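Side-chain contacts in heme-binding protein A (Haemophilus parasuis 29755, PDB 3TPA), which probably binds glutathione in the periplasm as the solute-binding component of an ABC transporter, despite the heme-binding name it carries: residues F99-Q104 with K132-V137; K167-Q172 with P179-Q184; V302-Q307 with P368-E373; A394-R399 with G408-T413. The protein carries 1 engineered substitution. All blocks are in the same frame, centred on the assembly; numbering follows the deposited sequence. Where two conformers were deposited one is given.

Contact 1 of 4, residues F99-Q104 with K132-V137; sequences FSFQRQ and KSVEKV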
loop_
_atom_site.group_PDB
_atom_site.type_symbol
_atom_site.label_atom_id
_atom_site.label_comp_id
_atom_site.label_asym_id
_atom_site.label_seq_id
_atom_site.Cartn_x
_atom_site.Cartn_y
_atom_site.Cartn_z
ATOM N N PHE A 99 4.137 -19.159 -15.662
ATOM C CA PHE A 99 5.474 -19.080 -15.063
ATOM C C PHE A 99 5.542 -18.041 -13.920
ATOM O O PHE A 99 6.075 -18.315 -12.831
ATOM C CB PHE A 99 6.526 -18.738 -16.140
ATOM C CG PHE A 99 7.906 -18.503 -15.588
ATOM C CD1 PHE A 99 8.812 -19.546 -15.485
ATOM C CD2 PHE A 99 8.292 -17.235 -15.160
ATOM C CE1 PHE A 99 10.074 -19.334 -14.976
ATOM C CE2 PHE A 99 9.559 -17.009 -14.649
ATOM C CZ PHE A 99 10.451 -18.060 -14.553
ATOM N N SER A 100 5.006 -16.848 -14.168
ATOM C CA SER A 100 5.181 -15.742 -13.227
ATOM C C SER A 100 4.441 -15.998 -11.910
ATOM O O SER A 100 4.947 -15.693 -10.836
ATOM C CB SER A 100 4.718 -14.434 -13.866
ATOM O OG SER A 100 5.408 -14.224 -15.092
ATOM N N PHE A 101 3.246 -16.576 -12.006
ATOM C CA PHE A 101 2.479 -16.972 -10.829
ATOM C C PHE A 101 3.106 -18.171 -10.143
ATOM O O PHE A 101 3.266 -18.191 -8.918
ATOM C CB PHE A 101 1.030 -17.309 -11.217
ATOM C CG PHE A 101 0.136 -16.105 -11.305
ATOM C CD1 PHE A 101 -0.777 -15.834 -10.304
ATOM C CD2 PHE A 101 0.245 -15.216 -12.366
ATOM C CE1 PHE A 101 -1.595 -14.728 -10.382
ATOM C CE2 PHE A 101 -0.567 -14.105 -12.442
ATOM C CZ PHE A 101 -1.482 -13.856 -11.453
ATOM N N GLN A 102 3.449 -19.183 -10.934
ATOM C CA GLN A 102 3.855 -20.462 -10.360
ATOM C C GLN A 102 5.241 -20.435 -9.706
ATOM O O GLN A 102 5.480 -21.162 -8.757
ATOM C CB GLN A 102 3.717 -21.598 -11.391
ATOM C CG GLN A 102 2.242 -21.980 -11.700
ATOM C CD GLN A 102 1.457 -22.299 -10.460
ATOM O OE1 GLN A 102 0.501 -21.605 -10.123
ATOM N NE2 GLN A 102 1.852 -23.354 -9.767
ATOM N N ARG A 103 6.144 -19.591 -10.196
ATOM C CA ARG A 103 7.443 -19.438 -9.548
ATOM C C ARG A 103 7.189 -19.184 -8.067
ATOM O O ARG A 103 7.886 -19.706 -7.189
ATOM C CB ARG A 103 8.229 -18.266 -10.138
ATOM C CG ARG A 103 9.555 -18.025 -9.432
ATOM C CD ARG A 103 10.195 -16.688 -9.792
ATOM N NE ARG A 103 11.480 -16.558 -9.110
ATOM C CZ ARG A 103 12.379 -15.619 -9.353
ATOM N NH1 ARG A 103 12.157 -14.689 -10.276
ATOM N NH2 ARG A 103 13.510 -15.621 -8.669
ATOM N N GLN A 104 6.138 -18.414 -7.815
ATOM C CA GLN A 104 5.779 -17.989 -6.482
ATOM C C GLN A 104 4.985 -19.034 -5.710
ATOM O O GLN A 104 5.310 -19.325 -4.571
ATOM C CB GLN A 104 5.000 -16.667 -6.551
ATOM C CG GLN A 104 5.753 -15.594 -7.380
ATOM C CD GLN A 104 5.194 -14.208 -7.205
ATOM O OE1 GLN A 104 4.968 -13.749 -6.088
ATOM N NE2 GLN A 104 4.975 -13.520 -8.315
ATOM N N LYS A 132 -6.297 -21.198 -5.846
ATOM C CA LYS A 132 -6.322 -22.640 -6.013
ATOM C C LYS A 132 -5.427 -23.064 -7.170
ATOM O O LYS A 132 -4.669 -24.024 -7.056
ATOM C CB LYS A 132 -7.739 -23.177 -6.221
ATOM C CG LYS A 132 -7.774 -24.672 -6.556
ATOM C CD LYS A 132 -9.207 -25.189 -6.706
ATOM C CE LYS A 132 -9.697 -25.868 -5.433
ATOM N NZ LYS A 132 -11.146 -26.205 -5.503
ATOM N N SER A 133 -5.514 -22.350 -8.286
ATOM C CA SER A 133 -4.762 -22.771 -9.458
ATOM C C SER A 133 -4.696 -21.716 -10.548
ATOM O O SER A 133 -5.580 -20.876 -10.680
ATOM C CB SER A 133 -5.351 -24.075 -10.021
ATOM O OG SER A 133 -6.643 -23.848 -10.551
ATOM N N VAL A 134 -3.611 -21.776 -11.315
ATOM C CA VAL A 134 -3.366 -20.909 -12.461
ATOM C C VAL A 134 -3.016 -21.817 -13.632
ATOM O O VAL A 134 -1.942 -22.429 -13.647
ATOM C CB VAL A 134 -2.190 -19.969 -12.204
ATOM C CG1 VAL A 134 -1.926 -19.074 -13.428
ATOM C CG2 VAL A 134 -2.453 -19.117 -10.970
ATOM N N GLU A 135 -3.912 -21.897 -14.611
ATOM C CA GLU A 135 -3.764 -22.854 -15.700
ATOM C C GLU A 135 -3.844 -22.186 -17.056
ATOM O O GLU A 135 -4.604 -21.241 -17.253
ATOM C CB GLU A 135 -4.889 -23.892 -15.655
ATOM C CG GLU A 135 -5.251 -24.380 -14.282
ATOM C CD GLU A 135 -6.472 -25.269 -14.312
ATOM O OE1 GLU A 135 -7.600 -24.740 -14.278
ATOM O OE2 GLU A 135 -6.306 -26.498 -14.390
ATOM N N LYS A 136 -3.091 -22.736 -18.001
ATOM C CA LYS A 136 -3.190 -22.364 -19.400
ATOM C C LYS A 136 -4.366 -23.083 -20.026
ATOM O O LYS A 136 -4.430 -24.306 -19.998
ATOM C CB LYS A 136 -1.905 -22.754 -20.143
ATOM C CG LYS A 136 -1.963 -22.520 -21.651
ATOM C CD LYS A 136 -0.572 -22.527 -22.288
ATOM C CE LYS A 136 -0.185 -23.889 -22.804
ATOM N NZ LYS A 136 1.149 -23.855 -23.448
ATOM N N VAL A 137 -5.302 -22.323 -20.583
ATOM C CA VAL A 137 -6.405 -22.905 -21.329
ATOM C C VAL A 137 -6.019 -23.068 -22.793
ATOM O O VAL A 137 -6.298 -24.105 -23.406
ATOM C CB VAL A 137 -7.661 -22.061 -21.251
ATOM C CG1 VAL A 137 -8.721 -22.631 -22.188
ATOM C CG2 VAL A 137 -8.175 -22.029 -19.820
HETATM O O HOH W 1 -1.604 -23.817 -10.417
#
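Phe-101, on helix 94-105, reaches toward Val-134, and the two side chains cross at about a right angle. Its CB already touches both methyls of the valine, 3.9 Å from Val-134 CG2 and 4.1 Å from Val-134 CG1. Its CG sits 4.0 Å from Val-134 CG2, and the closest approach comes one atom further out, where Phe-101 CD1 lies 3.7 Å from that methyl. The side chain also touches Ile-144 of strand 141-146. Val-134 belongs to the adjacent strand 131-136, at the margin of an antiparallel sheet, and by meeting both strands Phe-101 packs the helix on one face of that sheet. Just before Val-134 the edge strand carries a classic beta bulge, with Lys-132 and Ser-133 set against the single residue Thr-145. A branched, apolar valine suits this buried site, since each methyl finds the phenylalanine. Gln-102, bent at chi2 (-54°), brings OE1 to 3.8 Å from Val-134 CB. A water bridges its amide to the edge strand, accepting from Val-134 N at 3.0 Å and donating weakly to Gln-102 OE1.

Contact 2 of 4, residues K167-Q172 with P179-Q184; sequences KEYADQ and PETLDQ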
loop_
_atom_site.group_PDB
_atom_site.type_symbol
_atom_site.label_atom_id
_atom_site.label_comp_id
_atom_site.label_asym_id
_atom_site.label_seq_id
_atom_site.Cartn_x
_atom_site.Cartn_y
_atom_site.Cartn_z
ATOM N N LYS A 167 9.042 -16.319 -19.850
ATOM C CA LYS A 167 9.496 -17.685 -19.630
ATOM C C LYS A 167 10.569 -18.065 -20.646
ATOM O O LYS A 167 11.468 -18.834 -20.338
ATOM C CB LYS A 167 8.327 -18.680 -19.674
ATOM C CG LYS A 167 8.754 -20.130 -19.403
ATOM C CD LYS A 167 7.563 -21.080 -19.521
ATOM C CE LYS A 167 7.882 -22.467 -18.966
ATOM N NZ LYS A 167 8.954 -23.181 -19.696
ATOM N N GLU A 168 10.487 -17.524 -21.856
ATOM C CA GLU A 168 11.506 -17.836 -22.863
ATOM C C GLU A 168 12.888 -17.416 -22.347
ATOM O O GLU A 168 13.861 -18.180 -22.392
ATOM C CB GLU A 168 11.181 -17.169 -24.205
ATOM C CG GLU A 168 12.190 -17.473 -25.301
ATOM C CD GLU A 168 11.678 -17.146 -26.693
ATOM O OE1 GLU A 168 10.786 -16.276 -26.837
ATOM O OE2 GLU A 168 12.174 -17.767 -27.655
ATOM N N TYR A 169 12.960 -16.193 -21.834
ATOM C CA TYR A 169 14.169 -15.668 -21.215
ATOM C C TYR A 169 14.568 -16.529 -20.021
ATOM O O TYR A 169 15.725 -16.914 -19.884
ATOM C CB TYR A 169 13.868 -14.245 -20.761
ATOM C CG TYR A 169 15.002 -13.406 -20.198
ATOM C CD1 TYR A 169 16.282 -13.431 -20.746
ATOM C CD2 TYR A 169 14.757 -12.541 -19.130
ATOM C CE1 TYR A 169 17.312 -12.611 -20.217
ATOM C CE2 TYR A 169 15.752 -11.727 -18.613
ATOM C CZ TYR A 169 17.027 -11.767 -19.152
ATOM O OH TYR A 169 17.998 -10.946 -18.609
ATOM N N ALA A 170 13.603 -16.837 -19.159
ATOM C CA ALA A 170 13.878 -17.675 -17.987
ATOM C C ALA A 170 14.367 -19.080 -18.394
ATOM O O ALA A 170 15.307 -19.621 -17.803
ATOM C CB ALA A 170 12.648 -17.773 -17.105
ATOM N N ASP A 171 13.736 -19.668 -19.404
ATOM C CA ASP A 171 14.193 -20.961 -19.901
ATOM C C ASP A 171 15.638 -20.861 -20.370
ATOM O O ASP A 171 16.471 -21.700 -20.016
ATOM C CB ASP A 171 13.299 -21.488 -21.035
ATOM C CG ASP A 171 11.945 -21.971 -20.541
ATOM O OD1 ASP A 171 11.799 -22.165 -19.325
ATOM O OD2 ASP A 171 11.032 -22.162 -21.370
ATOM N N GLN A 172 15.934 -19.832 -21.165
ATOM C CA GLN A 172 17.280 -19.663 -21.710
ATOM C C GLN A 172 18.319 -19.555 -20.609
ATOM O O GLN A 172 19.364 -20.200 -20.672
ATOM C CB GLN A 172 17.387 -18.425 -22.612
ATOM C CG GLN A 172 18.780 -18.244 -23.194
ATOM C CD GLN A 172 18.972 -16.918 -23.914
ATOM O OE1 GLN A 172 18.402 -16.687 -24.979
ATOM N NE2 GLN A 172 19.789 -16.043 -23.336
ATOM N N PRO A 179 20.282 -18.435 -13.904
ATOM C CA PRO A 179 18.878 -18.046 -13.718
ATOM C C PRO A 179 18.770 -16.751 -12.923
ATOM O O PRO A 179 17.757 -16.045 -13.028
ATOM C CB PRO A 179 18.289 -19.215 -12.918
ATOM C CG PRO A 179 19.458 -19.826 -12.228
ATOM C CD PRO A 179 20.605 -19.685 -13.194
ATOM N N GLU A 180 19.796 -16.447 -12.134
ATOM C CA GLU A 180 19.801 -15.215 -11.352
ATOM C C GLU A 180 19.624 -13.997 -12.242
ATOM O O GLU A 180 19.080 -12.983 -11.832
ATOM C CB GLU A 180 21.092 -15.080 -10.537
ATOM C CG GLU A 180 21.039 -15.789 -9.193
ATOM C CD GLU A 180 21.058 -17.300 -9.332
ATOM O OE1 GLU A 180 21.669 -17.808 -10.305
ATOM O OE2 GLU A 180 20.468 -17.980 -8.462
ATOM N N THR A 181 20.076 -14.111 -13.477
ATOM C CA THR A 181 20.032 -12.985 -14.391
ATOM C C THR A 181 18.594 -12.508 -14.603
ATOM O O THR A 181 18.364 -11.351 -14.956
ATOM C CB THR A 181 20.691 -13.325 -15.724
ATOM O OG1 THR A 181 22.069 -13.636 -15.498
ATOM C CG2 THR A 181 20.611 -12.155 -16.677
ATOM N N LEU A 182 17.634 -13.405 -14.389
ATOM C CA LEU A 182 16.226 -13.077 -14.577
ATOM C C LEU A 182 15.856 -11.951 -13.633
ATOM O O LEU A 182 15.082 -11.059 -13.980
ATOM C CB LEU A 182 15.329 -14.294 -14.299
ATOM C CG LEU A 182 13.844 -14.169 -14.676
ATOM C CD1 LEU A 182 13.619 -14.205 -16.184
ATOM C CD2 LEU A 182 13.039 -15.257 -14.008
ATOM N N ASP A 183 16.428 -11.987 -12.437
ATOM C CA ASP A 183 16.095 -11.003 -11.418
ATOM C C ASP A 183 16.970 -9.747 -11.492
ATOM O O ASP A 183 16.558 -8.677 -11.066
ATOM C CB ASP A 183 16.188 -11.637 -10.030
ATOM C CG ASP A 183 15.201 -12.755 -9.843
ATOM O OD1 ASP A 183 14.012 -12.543 -10.156
ATOM O OD2 ASP A 183 15.615 -13.850 -9.404
ATOM N N GLN A 184 18.167 -9.878 -12.052
ATOM C CA GLN A 184 19.140 -8.788 -12.035
ATOM C C GLN A 184 19.145 -7.958 -13.300
ATOM O O GLN A 184 19.522 -6.792 -13.269
ATOM C CB GLN A 184 20.549 -9.332 -11.782
ATOM C CG GLN A 184 20.703 -9.990 -10.423
ATOM C CD GLN A 184 21.963 -10.815 -10.332
ATOM O OE1 GLN A 184 22.778 -10.821 -11.252
ATOM N NE2 GLN A 184 22.130 -11.522 -9.225
#
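Thr-181 and Leu-182 carry the contact with Tyr-169 and Ala-170 of helix 167-175. Following the segment from its start, Pro-179 O accepts from Leu-182 N (3.0 Å) at the turn leading into the short helix. Glu-180 O takes hydrogen bonds from both Asp-183 N and Gln-184 N. Thr-181 comes next: its CG2, on the side of CB opposite the backbone N, meets Tyr-169 OH at 3.5 Å, the two side chains crossing at about a right angle. That hydroxyl is hydrogen-bonded to Gln-185 O, and from the side chain of Thr-181 it meets only the methyl. Leu-182 then slides antiparallel past the tyrosine. With its CG anti to the backbone N (chi1 -170°), it brings CD1 to 3.6 Å from Tyr-169 CD2 and 3.8 Å from Ala-170 CB, while Leu-182 CD2 also reaches Ala-170 CB at 4.0 Å. The small alanine lets the forked leucine close in on the helix. Asp-183 turns away, its carboxylate salt-bridged to Arg-103 of helix 94-105 and hydrogen-bonded to the hydroxyls of Ser-22 and Ser-115. Methyls and ring carbons thus join helix 167-175 to the short helix that follows it by shape and apolar burial, while the hydroxyl of Tyr-169 and the carboxylate of Asp-183 find their polar partners outside the two segments.

Contact 3 of 4, residues V302-Q307 with P368-E373; sequences VDAVYQ and PRRTAE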
loop_
_atom_site.group_PDB
_atom_site.type_symbol
_atom_site.label_atom_id
_atom_site.label_comp_id
_atom_site.label_asym_id
_atom_site.label_seq_id
_atom_site.Cartn_x
_atom_site.Cartn_y
_atom_site.Cartn_z
ATOM N N VAL A 302 -2.646 15.788 14.758
ATOM C CA VAL A 302 -2.244 15.929 13.368
ATOM C C VAL A 302 -1.401 17.174 13.200
ATOM O O VAL A 302 -0.369 17.140 12.548
ATOM C CB VAL A 302 -3.471 16.012 12.435
ATOM C CG1 VAL A 302 -3.042 16.376 11.024
ATOM C CG2 VAL A 302 -4.230 14.693 12.448
ATOM N N ASP A 303 -1.839 18.273 13.807
ATOM C CA ASP A 303 -1.089 19.535 13.737
ATOM C C ASP A 303 0.315 19.417 14.306
ATOM O O ASP A 303 1.282 19.803 13.651
ATOM C CB ASP A 303 -1.857 20.659 14.429
ATOM C CG ASP A 303 -2.958 21.233 13.550
ATOM O OD1 ASP A 303 -2.975 20.912 12.343
ATOM O OD2 ASP A 303 -3.792 22.012 14.048
ATOM N N ALA A 304 0.427 18.889 15.525
ATOM C CA ALA A 304 1.733 18.720 16.169
ATOM C C ALA A 304 2.617 17.647 15.537
ATOM O O ALA A 304 3.823 17.835 15.380
ATOM C CB ALA A 304 1.550 18.415 17.640
ATOM N N VAL A 305 2.021 16.513 15.195
ATOM C CA VAL A 305 2.794 15.356 14.753
ATOM C C VAL A 305 3.193 15.366 13.268
ATOM O O VAL A 305 4.330 15.058 12.934
ATOM C CB VAL A 305 2.049 14.061 15.075
ATOM C CG1 VAL A 305 2.748 12.854 14.436
ATOM C CG2 VAL A 305 1.924 13.901 16.584
ATOM N N TYR A 306 2.261 15.710 12.380
ATOM C CA TYR A 306 2.510 15.557 10.940
ATOM C C TYR A 306 3.047 16.808 10.255
ATOM O O TYR A 306 3.374 16.781 9.073
ATOM C CB TYR A 306 1.261 15.048 10.212
ATOM C CG TYR A 306 0.837 13.658 10.649
ATOM C CD1 TYR A 306 1.115 12.539 9.874
ATOM C CD2 TYR A 306 0.141 13.476 11.836
ATOM C CE1 TYR A 306 0.717 11.262 10.292
ATOM C CE2 TYR A 306 -0.248 12.233 12.256
ATOM C CZ TYR A 306 0.032 11.126 11.488
ATOM O OH TYR A 306 -0.380 9.883 11.938
ATOM N N GLN A 307 3.118 17.898 11.006
ATOM C CA GLN A 307 3.659 19.152 10.495
ATOM C C GLN A 307 3.152 19.469 9.088
ATOM O O GLN A 307 3.940 19.858 8.202
ATOM C CB GLN A 307 5.183 19.101 10.512
ATOM C CG GLN A 307 5.754 18.863 11.901
ATOM C CD GLN A 307 7.265 18.881 11.918
ATOM O OE1 GLN A 307 7.881 19.939 12.031
ATOM N NE2 GLN A 307 7.873 17.707 11.803
ATOM N N PRO A 368 4.989 8.830 17.081
ATOM C CA PRO A 368 4.108 8.151 18.035
ATOM C C PRO A 368 4.315 8.684 19.452
ATOM O O PRO A 368 3.346 8.773 20.204
ATOM C CB PRO A 368 4.561 6.686 17.955
ATOM C CG PRO A 368 5.274 6.560 16.658
ATOM C CD PRO A 368 5.886 7.887 16.385
ATOM N N ARG A 369 5.551 9.044 19.807
ATOM C CA ARG A 369 5.849 9.530 21.151
ATOM C C ARG A 369 5.057 10.792 21.461
ATOM O O ARG A 369 4.446 10.912 22.519
ATOM C CB ARG A 369 7.355 9.778 21.316
ATOM C CG ARG A 369 7.773 10.416 22.643
ATOM C CD ARG A 369 7.618 9.480 23.833
ATOM N NE ARG A 369 8.260 8.187 23.623
ATOM C CZ ARG A 369 8.392 7.265 24.573
ATOM N NH1 ARG A 369 8.971 6.106 24.307
ATOM N NH2 ARG A 369 7.939 7.507 25.793
ATOM N N ARG A 370 5.066 11.736 20.529
ATOM C CA ARG A 370 4.320 12.980 20.738
ATOM C C ARG A 370 2.814 12.755 20.695
ATOM O O ARG A 370 2.072 13.384 21.440
ATOM C CB ARG A 370 4.719 14.066 19.735
ATOM C CG ARG A 370 3.942 15.372 19.942
ATOM C CD ARG A 370 4.429 16.117 21.185
ATOM N NE ARG A 370 3.784 17.417 21.355
ATOM C CZ ARG A 370 4.050 18.495 20.622
ATOM N NH1 ARG A 370 4.948 18.446 19.645
ATOM N NH2 ARG A 370 3.413 19.631 20.863
ATOM N N THR A 371 2.364 11.873 19.808
ATOM C CA THR A 371 0.975 11.435 19.795
ATOM C C THR A 371 0.604 10.967 21.206
ATOM O O THR A 371 -0.348 11.449 21.810
ATOM C CB THR A 371 0.769 10.254 18.811
ATOM O OG1 THR A 371 1.194 10.628 17.495
ATOM C CG2 THR A 371 -0.703 9.832 18.766
ATOM N N ALA A 372 1.384 10.040 21.743
ATOM C CA ALA A 372 1.091 9.497 23.067
ATOM C C ALA A 372 1.039 10.582 24.155
ATOM O O ALA A 372 0.198 10.535 25.055
ATOM C CB ALA A 372 2.110 8.411 23.436
ATOM N N GLU A 373 1.954 11.544 24.084
ATOM C CA GLU A 373 2.042 12.584 25.115
ATOM C C GLU A 373 0.809 13.478 25.121
ATOM O O GLU A 373 0.289 13.838 26.178
ATOM C CB GLU A 373 3.305 13.440 24.916
ATOM C CG GLU A 373 4.571 12.764 25.377
ATOM C CD GLU A 373 5.825 13.496 24.938
ATOM O OE1 GLU A 373 5.710 14.519 24.229
ATOM O OE2 GLU A 373 6.932 13.035 25.294
HETATM O O HOH W 2 5.254 19.648 16.960
#
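The Arg-370 guanidinium lays one face over the methyl of Ala-304, whose CB is 3.9 Å from Arg-370 CZ and offset toward the rim of the flat group. Arg-370 NH1 donates to a water at 3.0 Å, tilted out of the guanidinium plane toward the Ala-304 side, and that water donates to Ala-304 O at 2.8 Å. The first torsion of the arginine (chi1 180°) sets CG 4.2 Å from Val-305 CG2, and a bend at chi2 (74°) then turns CD and the guanidinium to lie by Ala-304. Deeper in, Val-305 CG2 meets Thr-371 OG1 at 3.5 Å; that hydroxyl is hydrogen-bonded to Asn-367 O and Asn-365 ND2. The axes of 302-306 and 368-373 run nearly antiparallel, at 156°, and approach to 9.2 Å, and Val-305 and Thr-371 fill the buried side between them. The chemistry is graded: valine and threonine pack inside, whereas arginine, at the exposed margin, covers a methyl with its flat face while a water takes an N-H, which probably helps keep the charge solvated.

Contact 4 of 4, residues A394-R399 with G408-T413; sequences ADFNKR and GTYGWT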
loop_
_atom_site.group_PDB
_atom_site.type_symbol
_atom_site.label_atom_id
_atom_site.label_comp_id
_atom_site.label_asym_id
_atom_site.label_seq_id
_atom_site.Cartn_x
_atom_site.Cartn_y
_atom_site.Cartn_z
ATOM N N ALA A 394 10.135 -5.632 18.393
ATOM C CA ALA A 394 9.590 -6.984 18.421
ATOM C C ALA A 394 8.662 -7.250 19.603
ATOM O O ALA A 394 7.632 -7.900 19.434
ATOM C CB ALA A 394 10.714 -8.023 18.381
ATOM N N ASP A 395 9.023 -6.757 20.791
ATOM C CA ASP A 395 8.201 -6.964 21.983
ATOM C C ASP A 395 6.888 -6.222 21.850
ATOM O O ASP A 395 5.825 -6.758 22.145
ATOM C CB ASP A 395 8.909 -6.494 23.263
ATOM C CG ASP A 395 9.988 -7.455 23.725
ATOM O OD1 ASP A 395 9.898 -8.652 23.390
ATOM O OD2 ASP A 395 10.929 -7.011 24.422
ATOM N N PHE A 396 6.995 -4.976 21.412
ATOM C CA PHE A 396 5.852 -4.096 21.194
ATOM C C PHE A 396 4.813 -4.821 20.352
ATOM O O PHE A 396 3.639 -4.901 20.707
ATOM C CB PHE A 396 6.341 -2.825 20.489
ATOM C CG PHE A 396 5.242 -1.891 20.037
ATOM C CD1 PHE A 396 4.633 -1.027 20.927
ATOM C CD2 PHE A 396 4.851 -1.857 18.696
ATOM C CE1 PHE A 396 3.634 -0.151 20.500
ATOM C CE2 PHE A 396 3.860 -0.990 18.256
ATOM C CZ PHE A 396 3.255 -0.131 19.160
ATOM N N ASN A 397 5.263 -5.375 19.237
ATOM C CA ASN A 397 4.371 -6.100 18.341
ATOM C C ASN A 397 3.847 -7.423 18.881
ATOM O O ASN A 397 2.673 -7.718 18.732
ATOM C CB ASN A 397 5.039 -6.332 16.988
ATOM C CG ASN A 397 5.082 -5.076 16.158
ATOM O OD1 ASN A 397 4.126 -4.304 16.151
ATOM N ND2 ASN A 397 6.191 -4.851 15.472
ATOM N N LYS A 398 4.711 -8.228 19.486
ATOM C CA LYS A 398 4.283 -9.553 19.930
ATOM C C LYS A 398 3.336 -9.457 21.122
ATOM O O LYS A 398 2.330 -10.152 21.185
ATOM C CB LYS A 398 5.476 -10.449 20.261
ATOM C CG LYS A 398 5.087 -11.880 20.565
ATOM C CD LYS A 398 6.312 -12.720 20.891
ATOM C CE LYS A 398 5.920 -14.178 21.115
ATOM N NZ LYS A 398 7.046 -14.975 21.663
ATOM N N ARG A 399 3.635 -8.574 22.061
ATOM C CA ARG A 399 2.767 -8.473 23.233
ATOM C C ARG A 399 1.493 -7.696 22.955
ATOM O O ARG A 399 0.545 -7.755 23.727
ATOM C CB ARG A 399 3.507 -7.865 24.417
ATOM C CG ARG A 399 4.702 -8.675 24.845
ATOM C CD ARG A 399 5.420 -7.995 25.973
ATOM N NE ARG A 399 6.739 -8.572 26.161
ATOM C CZ ARG A 399 7.554 -8.244 27.154
ATOM N NH1 ARG A 399 7.174 -7.347 28.048
ATOM N NH2 ARG A 399 8.738 -8.821 27.253
ATOM N N GLY A 408 -2.598 1.957 22.816
ATOM C CA GLY A 408 -1.353 2.135 22.091
ATOM C C GLY A 408 -1.488 2.911 20.797
ATOM O O GLY A 408 -2.593 3.122 20.274
ATOM N N THR A 409 -0.332 3.304 20.269
ATOM C CA THR A 409 -0.232 4.078 19.042
ATOM C C THR A 409 0.159 3.138 17.922
ATOM O O THR A 409 1.285 2.637 17.883
ATOM C CB THR A 409 0.852 5.169 19.139
ATOM O OG1 THR A 409 2.097 4.566 19.494
ATOM C CG2 THR A 409 0.489 6.224 20.180
ATOM N N TYR A 410 -0.769 2.915 17.000
ATOM C CA TYR A 410 -0.573 1.940 15.946
ATOM C C TYR A 410 -0.913 2.555 14.595
ATOM O O TYR A 410 -1.505 3.645 14.511
ATOM C CB TYR A 410 -1.459 0.705 16.212
ATOM C CG TYR A 410 -1.211 0.075 17.575
ATOM C CD1 TYR A 410 -0.046 -0.653 17.827
ATOM C CD2 TYR A 410 -2.124 0.230 18.614
ATOM C CE1 TYR A 410 0.192 -1.228 19.071
ATOM C CE2 TYR A 410 -1.904 -0.353 19.860
ATOM C CZ TYR A 410 -0.744 -1.078 20.083
ATOM O OH TYR A 410 -0.515 -1.656 21.315
ATOM N N GLY A 411 -0.534 1.853 13.537
ATOM C CA GLY A 411 -0.849 2.285 12.193
ATOM C C GLY A 411 -1.079 1.085 11.297
ATOM O O GLY A 411 -0.592 -0.019 11.567
ATOM N N TRP A 412 -1.848 1.289 10.238
ATOM C CA TRP A 412 -2.051 0.240 9.251
ATOM C C TRP A 412 -1.946 0.829 7.853
ATOM O O TRP A 412 -2.421 1.938 7.605
ATOM C CB TRP A 412 -3.432 -0.407 9.439
ATOM C CG TRP A 412 -3.780 -1.399 8.360
ATOM C CD1 TRP A 412 -4.608 -1.192 7.283
ATOM C CD2 TRP A 412 -3.307 -2.743 8.254
ATOM N NE1 TRP A 412 -4.670 -2.326 6.513
ATOM C CE2 TRP A 412 -3.883 -3.297 7.087
ATOM C CE3 TRP A 412 -2.448 -3.538 9.032
ATOM C CZ2 TRP A 412 -3.634 -4.603 6.681
ATOM C CZ3 TRP A 412 -2.202 -4.837 8.629
ATOM C CH2 TRP A 412 -2.794 -5.359 7.461
ATOM N N THR A 413 -1.330 0.079 6.944
ATOM C CA THR A 413 -1.265 0.456 5.537
ATOM C C THR A 413 -1.893 -0.628 4.687
ATOM O O THR A 413 -1.541 -1.801 4.808
ATOM C CB THR A 413 0.195 0.665 5.082
ATOM O OG1 THR A 413 0.750 1.779 5.787
ATOM C CG2 THR A 413 0.261 0.933 3.578
#
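Phe-396 overlaps the ring of Tyr-410, and the rings meet obliquely, their planes inclined at 32° and their centroids 5.3 Å apart. The far end of the phenylalanine does the touching: Phe-396 CZ is 3.3 Å from Tyr-410 CE1, a tight fit, and 3.6 Å from Tyr-410 CD1, while Phe-396 CE2 lies 3.8 Å from Tyr-410 CE1. A chi1 of 173° carries CG away from the backbone N, and the ring extends from helix 393-401 toward the strand; a long flat residue suits this span, in which the nearest CA atoms, those of Phe-396 and Gly-408, are still 9.6 Å apart. This helix is the crossover of a beta-alpha-beta unit: it connects strand 384-389 with strand 407-413, which run parallel in the same mixed sheet with strand 351-356 between them. Trp-356, from that middle strand, touches both Phe-396 and Tyr-410. At the phenylalanine's edge, near the ring plane, Thr-409 O stands 3.6 Å from Phe-396 CZ, the electropositive rim of the ring facing a carbonyl oxygen. Tyr-410 is fixed at its other end, where its OH is hydrogen-bonded to Thr-400 OG1, and its ring meets Tyr-437 and Phe-405 edge-to-face. Gly-408, lacking a side chain, leaves room beside the backbone for the hydroxyl of Tyr-410.

In the fold
The contacts form two touching pairs in different parts of the chain. Contacts 1 and 2 have centres about 17 Å apart, and helix 94-105 of contact 1 also packs on both segments of contact 2: Phe-99 CZ lies 3.4 Å from Ala-170 CB, and Arg-103 NH1 forms a salt bridge with Asp-183 OD1 at 2.8 Å. Contacts 3 and 4, also about 17 Å between centres, meet through strand 407-413, where Thr-409 CG2 lies 4.1 Å from Thr-371 CG2; helices 368-381 and 393-401 cover opposite faces of that sheet. Contacts 1 and 3 lie on opposite sides of the chain's centre, about 46 Å between centres. Solute-binding proteins of this family hold their ligand between two lobes, which these pairs probably help to build.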